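Local coordinates for protein homoprotocatechuate 2,3-dioxygenase (Brevibacterium fuscum, PDB 4Z6M) that catalyses the iron(II)-dependent extradiol opening of the aromatic ring of homoprotocatechuate, using molecular oxygen, at residues Arg54-Phe59 and Ser218-His223; Asp120-Pro125 and Gln158-Val163. The protein carries 1 engineered substitution. One frame throughout, in Å; residues are numbered along the deposited sequence.

Contact 1 of 2, residues Arg54-Phe59 and Ser218-His223; sequences RSFEEF and STHEKH
Phe-56 and Glu-57 face His-220 across two backbones that stay well apart: the nearest CA pair, Phe-56 and Thr-219, is separated by 9.3 Å. Segment 54-59 leaves strand 50-54 through a type I turn from Ser-55 to Glu-58, whose closing bond from Glu-58 N to Ser-55 O is weak at 3.3 Å. Segment 218-223 runs from the end of strand 211-218 into helix 222-234, and Thr-219 OG1 bonds to Glu-221 O at 3.0 Å.

The gap is bridged by side chains reaching from opposite directions. Glu-57 is extended beyond CG (chi2 -174°), which carries its carboxylate to the imidazole; there His-220 NE2 donates to Glu-57 OE2 at 2.9 Å along a nearly straight line, 166° at the hydrogen. The oxygen lies close to the ring plane, at the imidazole edge, but it receives the bond from above its own carboxylate plane, and the two flat groups are turned 58° apart. Beside this bond, Phe-56 CD2 approaches His-220 CE1 obliquely at 4.5 Å, a loose contact.

Both groups have second partners. Glu-57 OE1 forms a salt bridge with Arg-152, and His-220 ND1 is hydrogen-bonded to Tyr-145 OH, so both ring nitrogens are engaged and the imidazole's rotation is probably fixed. Tyr-273 of a second subunit packs on Glu-57.

The arrangement is a buried histidine-carboxylate hydrogen bond, here joining a loop of the first glyoxalase-family region to the strand-to-helix connection of the second.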
loop_
_atom_site.group_PDB
_atom_site.type_symbol
_atom_site.label_atom_id
_atom_site.label_comp_id
_atom_site.label_asym_id
_atom_site.label_seq_id
_atom_site.Cartn_x
_atom_site.Cartn_y
_atom_site.Cartn_z
ATOM N N ARG A 54 4.505 -23.800 -6.177
ATOM C CA ARG A 54 4.007 -23.409 -4.879
ATOM C C ARG A 54 4.042 -21.905 -4.702
ATOM O O ARG A 54 4.812 -21.183 -5.334
ATOM C CB ARG A 54 4.745 -24.111 -3.740
ATOM C CG ARG A 54 6.154 -23.633 -3.484
ATOM C CD ARG A 54 6.751 -24.394 -2.342
ATOM N NE ARG A 54 8.075 -23.930 -1.907
ATOM C CZ ARG A 54 9.228 -24.396 -2.383
ATOM N NH1 ARG A 54 9.267 -25.240 -3.423
ATOM N NH2 ARG A 54 10.354 -24.013 -1.818
ATOM N N SER A 55 3.172 -21.469 -3.797
ATOM C CA SER A 55 3.103 -20.069 -3.405
ATOM C C SER A 55 4.214 -19.708 -2.413
ATOM O O SER A 55 4.883 -20.578 -1.857
ATOM C CB SER A 55 1.718 -19.783 -2.837
ATOM O OG SER A 55 1.497 -20.491 -1.660
ATOM N N PHE A 56 4.349 -18.404 -2.162
ATOM C CA PHE A 56 5.456 -17.861 -1.350
ATOM C C PHE A 56 5.481 -18.434 0.057
ATOM O O PHE A 56 6.547 -18.617 0.621
ATOM C CB PHE A 56 5.310 -16.343 -1.283
ATOM C CG PHE A 56 6.529 -15.586 -0.811
ATOM C CD1 PHE A 56 7.729 -15.653 -1.516
ATOM C CD2 PHE A 56 6.457 -14.744 0.295
ATOM C CE1 PHE A 56 8.824 -14.921 -1.102
ATOM C CE2 PHE A 56 7.555 -13.993 0.679
ATOM C CZ PHE A 56 8.719 -14.088 -0.020
ATOM N N GLU A 57 4.310 -18.636 0.670
ATOM C CA GLU A 57 4.260 -19.029 2.082
ATOM C C GLU A 57 4.005 -20.519 2.320
ATOM O O GLU A 57 3.842 -20.949 3.458
ATOM C CB GLU A 57 3.218 -18.183 2.836
ATOM C CG GLU A 57 3.556 -16.718 2.848
ATOM C CD GLU A 57 2.614 -15.878 3.702
ATOM O OE1 GLU A 57 1.507 -16.374 4.015
ATOM O OE2 GLU A 57 3.022 -14.724 4.008
ATOM N N GLU A 58 3.960 -21.304 1.249
ATOM C CA GLU A 58 3.610 -22.720 1.388
ATOM C C GLU A 58 4.776 -23.565 1.881
ATOM O O GLU A 58 5.919 -23.323 1.516
ATOM C CB GLU A 58 3.128 -23.258 0.047
ATOM C CG GLU A 58 2.544 -24.662 0.138
ATOM C CD GLU A 58 1.439 -24.735 1.172
ATOM O OE1 GLU A 58 0.287 -24.337 0.817
ATOM O OE2 GLU A 58 1.694 -25.169 2.326
ATOM N N PHE A 59 4.481 -24.572 2.699
ATOM C CA PHE A 59 5.493 -25.548 3.130
ATOM C C PHE A 59 5.228 -26.960 2.583
ATOM O O PHE A 59 6.135 -27.784 2.564
ATOM C CB PHE A 59 5.654 -25.610 4.664
ATOM C CG PHE A 59 4.527 -26.303 5.356
ATOM C CD1 PHE A 59 3.356 -25.622 5.660
ATOM C CD2 PHE A 59 4.602 -27.642 5.672
ATOM C CE1 PHE A 59 2.298 -26.284 6.245
ATOM C CE2 PHE A 59 3.540 -28.294 6.294
ATOM C CZ PHE A 59 2.390 -27.608 6.561
ATOM N N SER A 218 -3.906 -15.962 -3.126
ATOM C CA SER A 218 -3.866 -14.717 -2.344
ATOM C C SER A 218 -2.610 -13.909 -2.616
ATOM O O SER A 218 -1.570 -14.468 -2.941
ATOM C CB SER A 218 -3.892 -15.004 -0.838
ATOM O OG SER A 218 -5.003 -15.783 -0.450
ATOM N N THR A 219 -2.708 -12.598 -2.413
ATOM C CA THR A 219 -1.551 -11.734 -2.223
ATOM C C THR A 219 -1.613 -11.139 -0.810
ATOM O O THR A 219 -2.627 -11.242 -0.113
ATOM C CB THR A 219 -1.559 -10.550 -3.209
ATOM O OG1 THR A 219 -2.764 -9.789 -3.012
ATOM C CG2 THR A 219 -1.460 -11.029 -4.655
ATOM N N HIS A 220 -0.537 -10.478 -0.405
ATOM C CA HIS A 220 -0.526 -9.751 0.853
ATOM C C HIS A 220 -1.410 -8.518 0.801
ATOM O O HIS A 220 -2.199 -8.273 1.721
ATOM C CB HIS A 220 0.905 -9.325 1.220
ATOM C CG HIS A 220 1.760 -10.443 1.704
ATOM N ND1 HIS A 220 3.039 -10.645 1.228
ATOM C CD2 HIS A 220 1.527 -11.412 2.619
ATOM C CE1 HIS A 220 3.561 -11.695 1.832
ATOM N NE2 HIS A 220 2.668 -12.176 2.683
ATOM N N GLU A 221 -1.254 -7.735 -0.262
ATOM C CA GLU A 221 -1.845 -6.405 -0.320
ATOM C C GLU A 221 -2.501 -6.147 -1.666
ATOM O O GLU A 221 -2.295 -6.857 -2.647
ATOM C CB GLU A 221 -0.799 -5.319 0.032
ATOM C CG GLU A 221 -0.275 -5.490 1.462
ATOM C CD GLU A 221 0.402 -4.299 2.084
ATOM O OE1 GLU A 221 0.779 -3.370 1.351
ATOM O OE2 GLU A 221 0.568 -4.287 3.313
ATOM N N LYS A 222 -3.336 -5.125 -1.674
ATOM C CA LYS A 222 -4.076 -4.777 -2.862
ATOM C C LYS A 222 -3.121 -4.339 -4.000
ATOM O O LYS A 222 -3.347 -4.683 -5.165
ATOM C CB LYS A 222 -5.164 -3.744 -2.531
ATOM C CG LYS A 222 -6.207 -4.285 -1.546
ATOM C CD LYS A 222 -7.313 -3.301 -1.174
ATOM C CE LYS A 222 -6.867 -2.261 -0.171
ATOM N NZ LYS A 222 -6.732 -2.767 1.226
ATOM N N HIS A 223 -2.039 -3.648 -3.662
ATOM C CA HIS A 223 -1.136 -3.178 -4.700
ATOM C C HIS A 223 -0.463 -4.334 -5.421
ATOM O O HIS A 223 -0.057 -4.179 -6.569
ATOM C CB HIS A 223 -0.081 -2.233 -4.130
ATOM C CG HIS A 223 0.814 -2.854 -3.118
ATOM N ND1 HIS A 223 1.915 -3.615 -3.443
ATOM C CD2 HIS A 223 0.778 -2.804 -1.764
ATOM C CE1 HIS A 223 2.511 -4.018 -2.329
ATOM N NE2 HIS A 223 1.824 -3.555 -1.303
#

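Contact 2 of 2, residues Asp120-Pro125 and Gln158-Val163; sequences DPLGFP and QVTPDV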
loop_
_atom_site.group_PDB
_atom_site.type_symbol
_atom_site.label_atom_id
_atom_site.label_comp_id
_atom_site.label_asym_id
_atom_site.label_seq_id
_atom_site.Cartn_x
_atom_site.Cartn_y
_atom_site.Cartn_z
ATOM N N ASP A 120 -16.817 -37.359 -7.372
ATOM C CA ASP A 120 -17.747 -37.028 -6.296
ATOM C C ASP A 120 -19.170 -36.927 -6.856
ATOM O O ASP A 120 -19.374 -37.049 -8.083
ATOM C CB ASP A 120 -17.276 -35.806 -5.501
ATOM C CG ASP A 120 -17.807 -34.476 -6.008
ATOM O OD1 ASP A 120 -18.276 -34.316 -7.161
ATOM O OD2 ASP A 120 -17.709 -33.531 -5.186
ATOM N N PRO A 121 -20.169 -36.761 -5.977
ATOM C CA PRO A 121 -21.570 -36.762 -6.453
ATOM C C PRO A 121 -21.941 -35.669 -7.468
ATOM O O PRO A 121 -22.977 -35.775 -8.153
ATOM C CB PRO A 121 -22.366 -36.578 -5.168
ATOM C CG PRO A 121 -21.493 -37.106 -4.093
ATOM C CD PRO A 121 -20.103 -36.758 -4.506
ATOM N N LEU A 122 -21.132 -34.620 -7.542
ATOM C CA LEU A 122 -21.312 -33.561 -8.530
ATOM C C LEU A 122 -20.449 -33.735 -9.762
ATOM O O LEU A 122 -20.414 -32.860 -10.632
ATOM C CB LEU A 122 -21.042 -32.179 -7.905
ATOM C CG LEU A 122 -21.831 -31.847 -6.633
ATOM C CD1 LEU A 122 -21.446 -30.463 -6.111
ATOM C CD2 LEU A 122 -23.335 -31.961 -6.866
ATOM N N GLY A 123 -19.711 -34.840 -9.824
ATOM C CA GLY A 123 -18.883 -35.144 -10.993
ATOM C C GLY A 123 -17.461 -34.619 -10.937
ATOM O O GLY A 123 -16.756 -34.653 -11.947
ATOM N N PHE A 124 -17.036 -34.124 -9.771
ATOM C CA PHE A 124 -15.731 -33.490 -9.655
ATOM C C PHE A 124 -14.696 -34.471 -9.127
ATOM O O PHE A 124 -14.986 -35.286 -8.258
ATOM C CB PHE A 124 -15.785 -32.256 -8.752
ATOM C CG PHE A 124 -16.443 -31.092 -9.391
ATOM C CD1 PHE A 124 -17.815 -30.951 -9.317
ATOM C CD2 PHE A 124 -15.714 -30.144 -10.083
ATOM C CE1 PHE A 124 -18.442 -29.881 -9.922
ATOM C CE2 PHE A 124 -16.337 -29.080 -10.697
ATOM C CZ PHE A 124 -17.707 -28.941 -10.598
ATOM N N PRO A 125 -13.458 -34.356 -9.633
ATOM C CA PRO A 125 -12.359 -35.206 -9.188
ATOM C C PRO A 125 -11.738 -34.583 -7.942
ATOM O O PRO A 125 -10.859 -33.714 -8.043
ATOM C CB PRO A 125 -11.409 -35.202 -10.384
ATOM C CG PRO A 125 -11.644 -33.897 -11.046
ATOM C CD PRO A 125 -13.097 -33.553 -10.816
ATOM N N GLN A 158 -16.326 -24.072 -8.261
ATOM C CA GLN A 158 -16.900 -25.120 -9.123
ATOM C C GLN A 158 -18.202 -24.646 -9.748
ATOM O O GLN A 158 -19.047 -24.078 -9.056
ATOM C CB GLN A 158 -17.202 -26.323 -8.253
ATOM C CG GLN A 158 -16.003 -26.869 -7.505
ATOM C CD GLN A 158 -16.358 -27.935 -6.509
ATOM O OE1 GLN A 158 -15.907 -27.936 -5.375
ATOM N NE2 GLN A 158 -17.190 -28.863 -6.935
ATOM N N VAL A 159 -18.393 -24.912 -11.031
ATOM C CA VAL A 159 -19.679 -24.676 -11.669
ATOM C C VAL A 159 -20.500 -25.968 -11.639
ATOM O O VAL A 159 -20.042 -27.023 -12.087
ATOM C CB VAL A 159 -19.529 -24.208 -13.133
ATOM C CG1 VAL A 159 -20.883 -23.795 -13.684
ATOM C CG2 VAL A 159 -18.519 -23.084 -13.307
ATOM N N THR A 160 -21.724 -25.861 -11.128
ATOM C CA THR A 160 -22.591 -27.015 -10.938
ATOM C C THR A 160 -24.044 -26.553 -11.173
ATOM O O THR A 160 -24.393 -25.424 -10.846
ATOM C CB THR A 160 -22.376 -27.659 -9.533
ATOM O OG1 THR A 160 -22.922 -28.979 -9.504
ATOM C CG2 THR A 160 -22.992 -26.847 -8.419
ATOM N N PRO A 161 -24.896 -27.414 -11.763
ATOM C CA PRO A 161 -26.220 -26.886 -12.201
ATOM C C PRO A 161 -27.221 -26.658 -11.072
ATOM O O PRO A 161 -28.091 -25.800 -11.221
ATOM C CB PRO A 161 -26.718 -27.941 -13.193
ATOM C CG PRO A 161 -25.935 -29.167 -12.845
ATOM C CD PRO A 161 -24.585 -28.710 -12.378
ATOM N N ASP A 162 -27.127 -27.428 -9.982
ATOM C CA ASP A 162 -28.085 -27.373 -8.867
ATOM C C ASP A 162 -27.328 -26.968 -7.606
ATOM O O ASP A 162 -26.683 -27.799 -6.958
ATOM C CB ASP A 162 -28.744 -28.762 -8.707
ATOM C CG ASP A 162 -29.848 -28.804 -7.645
ATOM O OD1 ASP A 162 -29.868 -27.944 -6.721
ATOM O OD2 ASP A 162 -30.661 -29.761 -7.706
ATOM N N VAL A 163 -27.404 -25.693 -7.221
ATOM C CA VAL A 163 -26.564 -25.231 -6.110
ATOM C C VAL A 163 -27.027 -25.791 -4.760
ATOM O O VAL A 163 -26.202 -26.273 -4.005
ATOM C CB VAL A 163 -26.375 -23.709 -6.146
ATOM C CG1 VAL A 163 -25.559 -23.238 -4.948
ATOM C CG2 VAL A 163 -25.695 -23.322 -7.463
HETATM O O HOH W 1 -18.143 -30.869 -5.198
HETATM O O HOH W 2 -21.880 -30.664 -11.331
#
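Phe-124 receives Gln-158 over one face of its ring, the most extensive side-chain pairing of the contact. Gln-158 runs extended beyond CG (chi2 172°), which carries its amide out over the ring. Its NE2 lies above the ring centre and comes within 3.2 Å of Phe-124 CD1, with the amide plane inclined 62° to the ring. Further back along the same side chain, Gln-158 CG makes a CH-pi contact, 4.2 Å from the Phe-124 centroid and close to its normal. At the ring edge, in plane, Val-159 O approaches Phe-124 CZ at 3.4 Å.

Looser van der Waals packing joins Leu-122 to Thr-160, where OG1 sits 4.0 Å from Leu-122 CD1.

Water supplies the polar links. One molecule donates to Asp-120 OD2 and accepts from Gln-158 NE2 at 2.8 Å. Another donates to Leu-122 O at 2.7 Å and is hydrogen-bonded to Thr-160 OG1.

Bonds within segment 120-125 shape the turn that presents the ring. Asp-120 OD1 accepts from Leu-122 N, an Asx turn, and from Phe-124 N, the two donors reaching it from opposite faces of the carboxylate.

Gln-158 OE1 is held by Tyr-126 OH and Thr-202 OG1, so the amide is gripped at both ends and its orientation is probably fixed. No direct hydrogen bond crosses between the segments: the chemistry implies a junction made by an aromatic face and bridging water.

Read from the N terminus, the chain passes first through 54-59, between strands 50-54 and 64-68, and later through the 120-125 turn joining strands 115-119 and 125-129, both within the first glyoxalase-family region. It then enters the second region, where 158-163, spanning the end of strand 152-160 and the start of helix 163-172, closes the short loop of contact 2. Only at 218-223, past strand 211-218, is the long loop of contact 1 closed, so contact 2 is nested inside it. The two lie on opposite sides of the chain's centre, their centres 28 Å apart and their nearest atoms about 16 Å apart. Each ties the first region to the second, at separate places.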